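Local atomic coordinates of anthrone oxidase-like protein (Streptomyces ambofaciens, PDB entry 5F9P), a protein that probably acts as an oxygenase that cleaves a C-C bond to open ring B of an angucycline intermediate in atypical angucycline biosynthesis. Residues Thr103-Ser106 with Asp107-Gly110; Asp181-Gln184 with Ala185-Tyr189. All coordinates share one frame; numbering follows the deposited sequence.

Contact 1. Residues Thr103-Ser106 with Asp107-Gly110; sequences TLTS and DALG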
# COMPACT_ATOMS: atom_id res chain seq x y z
N THR A 103 -9.33 8.16 5.81
CA THR A 103 -9.75 7.95 4.43
C THR A 103 -10.45 9.20 3.89
O THR A 103 -11.07 9.97 4.63
CB THR A 103 -10.70 6.73 4.26
OG1 THR A 103 -11.95 6.98 4.92
CG2 THR A 103 -10.06 5.49 4.83
N LEU A 104 -10.33 9.38 2.59
CA LEU A 104 -10.99 10.47 1.90
C LEU A 104 -11.39 9.94 0.53
O LEU A 104 -10.62 9.22 -0.09
CB LEU A 104 -10.04 11.65 1.75
CG LEU A 104 -10.60 12.77 0.87
CD1 LEU A 104 -11.86 13.36 1.50
CD2 LEU A 104 -9.54 13.85 0.61
N THR A 105 -12.60 10.26 0.07
CA THR A 105 -12.96 9.93 -1.30
C THR A 105 -13.40 11.19 -2.03
O THR A 105 -13.72 12.19 -1.41
CB THR A 105 -14.11 8.89 -1.42
OG1 THR A 105 -15.34 9.47 -0.98
CG2 THR A 105 -13.80 7.61 -0.63
N SER A 106 -13.42 11.11 -3.35
CA SER A 106 -13.86 12.21 -4.18
C SER A 106 -15.25 12.72 -3.77
O SER A 106 -15.58 13.88 -4.01
CB SER A 106 -13.88 11.80 -5.65
OG SER A 106 -14.07 12.95 -6.46
N ASP A 107 -16.05 11.86 -3.16
CA ASP A 107 -17.44 12.20 -2.88
C ASP A 107 -17.76 12.37 -1.39
O ASP A 107 -18.73 13.04 -1.02
CB ASP A 107 -18.37 11.17 -3.53
CG ASP A 107 -18.05 10.97 -5.01
OD1 ASP A 107 -18.22 11.93 -5.79
OD2 ASP A 107 -17.61 9.85 -5.38
N ALA A 108 -16.94 11.78 -0.53
CA ALA A 108 -17.20 11.85 0.90
C ALA A 108 -15.94 11.96 1.76
O ALA A 108 -14.99 11.17 1.62
CB ALA A 108 -18.04 10.65 1.33
N LEU A 109 -15.93 12.94 2.66
CA LEU A 109 -14.94 12.93 3.73
C LEU A 109 -15.10 11.63 4.53
O LEU A 109 -16.21 11.30 4.98
CB LEU A 109 -15.12 14.15 4.64
CG LEU A 109 -14.83 15.54 4.06
CD1 LEU A 109 -13.35 15.69 3.69
CD2 LEU A 109 -15.72 15.82 2.86
N GLY A 110 -14.01 10.88 4.69
CA GLY A 110 -14.03 9.61 5.40
C GLY A 110 -14.84 8.51 4.71
O GLY A 110 -15.33 7.59 5.37

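Contact 2. Residues Asp181-Gln184 with Ala185-Tyr189; sequences DSKQ and AWEAY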
# COMPACT_ATOMS: atom_id res chain seq x y z
N ASP A 181 -7.86 8.41 -11.66
CA ASP A 181 -8.53 7.96 -12.88
C ASP A 181 -7.57 7.32 -13.85
O ASP A 181 -7.93 6.41 -14.59
CB ASP A 181 -9.22 9.13 -13.61
CG ASP A 181 -10.53 9.53 -12.97
OD1 ASP A 181 -11.02 8.76 -12.12
OD2 ASP A 181 -11.07 10.61 -13.32
N SER A 182 -6.35 7.84 -13.88
CA SER A 182 -5.37 7.44 -14.87
C SER A 182 -3.98 7.92 -14.50
O SER A 182 -3.82 8.78 -13.63
CB SER A 182 -5.74 8.03 -16.23
OG SER A 182 -5.74 9.45 -16.18
N LYS A 183 -2.97 7.37 -15.17
CA LYS A 183 -1.60 7.85 -15.06
C LYS A 183 -1.59 9.34 -15.38
O LYS A 183 -0.94 10.14 -14.70
CB LYS A 183 -0.72 7.08 -16.06
CG LYS A 183 0.79 7.31 -15.94
CD LYS A 183 1.50 6.27 -16.80
CE LYS A 183 2.92 6.05 -16.36
NZ LYS A 183 3.78 7.17 -16.84
N GLN A 184 -2.34 9.71 -16.41
CA GLN A 184 -2.36 11.09 -16.91
C GLN A 184 -2.92 12.07 -15.90
O GLN A 184 -2.35 13.12 -15.66
CB GLN A 184 -3.13 11.17 -18.24
CG GLN A 184 -2.40 10.50 -19.42
CD GLN A 184 -2.29 8.96 -19.32
OE1 GLN A 184 -3.22 8.27 -18.87
NE2 GLN A 184 -1.14 8.43 -19.75
N ALA A 185 -4.05 11.72 -15.29
CA ALA A 185 -4.63 12.55 -14.25
C ALA A 185 -3.69 12.70 -13.04
O ALA A 185 -3.57 13.79 -12.46
CB ALA A 185 -5.97 11.97 -13.80
N TRP A 186 -3.02 11.61 -12.66
CA TRP A 186 -2.09 11.68 -11.54
C TRP A 186 -0.92 12.62 -11.83
O TRP A 186 -0.58 13.48 -11.02
CB TRP A 186 -1.57 10.28 -11.16
CG TRP A 186 -0.22 10.29 -10.46
CD1 TRP A 186 0.95 9.77 -10.93
CD2 TRP A 186 0.09 10.88 -9.18
NE1 TRP A 186 1.97 9.97 -10.01
CE2 TRP A 186 1.47 10.66 -8.94
CE3 TRP A 186 -0.66 11.57 -8.22
CZ2 TRP A 186 2.10 11.10 -7.77
CZ3 TRP A 186 -0.01 12.01 -7.05
CH2 TRP A 186 1.35 11.78 -6.85
N GLU A 187 -0.29 12.44 -12.99
CA GLU A 187 0.92 13.20 -13.29
C GLU A 187 0.61 14.68 -13.50
O GLU A 187 1.43 15.54 -13.18
CB GLU A 187 1.67 12.58 -14.47
CG GLU A 187 2.08 11.14 -14.20
CD GLU A 187 2.86 10.53 -15.34
OE1 GLU A 187 2.68 10.97 -16.49
OE2 GLU A 187 3.66 9.61 -15.08
N ALA A 188 -0.58 14.97 -14.02
CA ALA A 188 -1.02 16.36 -14.12
C ALA A 188 -1.04 17.01 -12.74
O ALA A 188 -0.54 18.12 -12.57
CB ALA A 188 -2.39 16.45 -14.78
N TYR A 189 -1.62 16.33 -11.76
CA TYR A 189 -1.60 16.82 -10.38
C TYR A 189 -0.19 16.85 -9.80
O TYR A 189 0.26 17.89 -9.31
CB TYR A 189 -2.51 15.97 -9.47
CG TYR A 189 -2.35 16.32 -8.00
CD1 TYR A 189 -2.90 17.48 -7.48
CD2 TYR A 189 -1.63 15.49 -7.14
CE1 TYR A 189 -2.76 17.81 -6.13
CE2 TYR A 189 -1.48 15.81 -5.80
CZ TYR A 189 -2.04 16.97 -5.30
OH TYR A 189 -1.88 17.28 -3.97

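Contact 1. Residues Thr103-Ser106 with Asp107-Gly110
Thr105 and Ala108 close a tight beta turn at the end of strand 92-105. The chain doubles back through Ser106 and Asp107 as a hairpin-like turn with a single beta bridge, Leu104 with Leu109. Thr105 N gives the strong cross-bond, reaching Ala108 O at 3.0 Å with an angle of 161° at the hydrogen. The return bond from Ala108 N to Thr105 O is weak at 3.4 Å. The Thr105 hydroxyl adds a shorter bond to the same amide. Its chi1 of 70° places OG1 between the backbone N and the carbonyl carbon, within bonding distance of the turn amides. Thr105 OG1 accepts from Ala108 N at 2.8 Å and, weakly, from Asp107 N at 3.3 Å. With the weak Ala108 N to Thr105 O bond, this resembles an ST motif.

Leu104 and Leu109 form the next, non-hydrogen-bonded pair. Their side chains lie side by side and point the same way, with Leu104 CD1 and Leu109 CD1 3.5 Å apart. Farther on, the pairing is weak. Gly110 N bonds weakly to Thr103 O, and Gly110 CA also sits 3.1 Å from Thr103 O, as a CH...O contact. Gly110 has a positive phi, and the chain turns off there.

Thr103 OG1 bonds to Gly111 O, while Thr103 and Thr105 pack on Ile113 of strand 113-114. Leu104 and Ser106 pair by backbone with His158 and Arg156 of strand 155-167.

Contact 2. Residues Asp181-Gln184 with Ala185-Tyr189
Ser182 caps the N-terminus of helix 183-190 by accepting from Ala185 N. The bond from Ala185 N to Ser182 OG is 3.0 Å long and nearly straight at 168°. With chi1 at 61°, the hydroxyl sits between the backbone N and the carbonyl carbon, which brings OG to Ala185 N. Ala185 CB rests 3.5 Å from Ser182 OG.

The first turn is the tight part of the contact. Trp186 N bonds to Ser182 O, Glu187 N to Lys183 O and Ala188 N to Gln184 O, all between 2.9 and 3.1 Å. These are regular i to i+4 bonds. Glu187 CG packs 3.2 Å from Lys183 O, and Ala188 CB touches Gln184 O.

The looser side carries the charges. The Lys183 chain runs extended and bends only at its last torsion, which brings NZ across to Glu187. The two side chains cross at a slant. Lys183 NZ makes a salt bridge to Glu187 OE2 at 3.0 Å, while Glu187 OE1 stays 4.0 Å from Lys183 NZ. NZ comes from above the carboxylate plane, 37° out of it. Lys183 and Glu187 are partly exposed. Glu187 OE2 also has a long, weak ion pair with Arg190, and the Lys183 side chain touches Val52 and Tyr122.

The ends of the Trp186 and Tyr189 side chains lead away from segment 181-184. Trp186 CZ3 lies at the edge of the Tyr189 ring, in its plane. Trp186 and Tyr189 both meet the ring of Trp180, at the end of strand 172-180, and Tyr189 makes a cation-pi contact with Arg201 of helix 199-211. Trp186 also touches Val124 on strand 122-130, and Asp181 OD1 forms a salt bridge with Arg156 of strand 155-167.

Contacts 1 and 2 are both local and do not touch. Their centres are about 18 Å apart and their nearest atoms about 8 Å apart. Arg156 joins them: its backbone pairs with Ser106 in contact 1, and its NE forms the salt bridge with Asp181 in contact 2. The loop before strand 155-167 also touches both, since Ser106 OG bonds weakly to Ala150 O and Tyr189 packs on Phe148, Leu149 and Val152. Each contact's centre lies about 18 Å from the centre of the chain. A glycerol, probably from crystallisation, comes within about 3 Å of the Trp186 side chain in contact 2, measured between nearest atoms; it may mark a pocket.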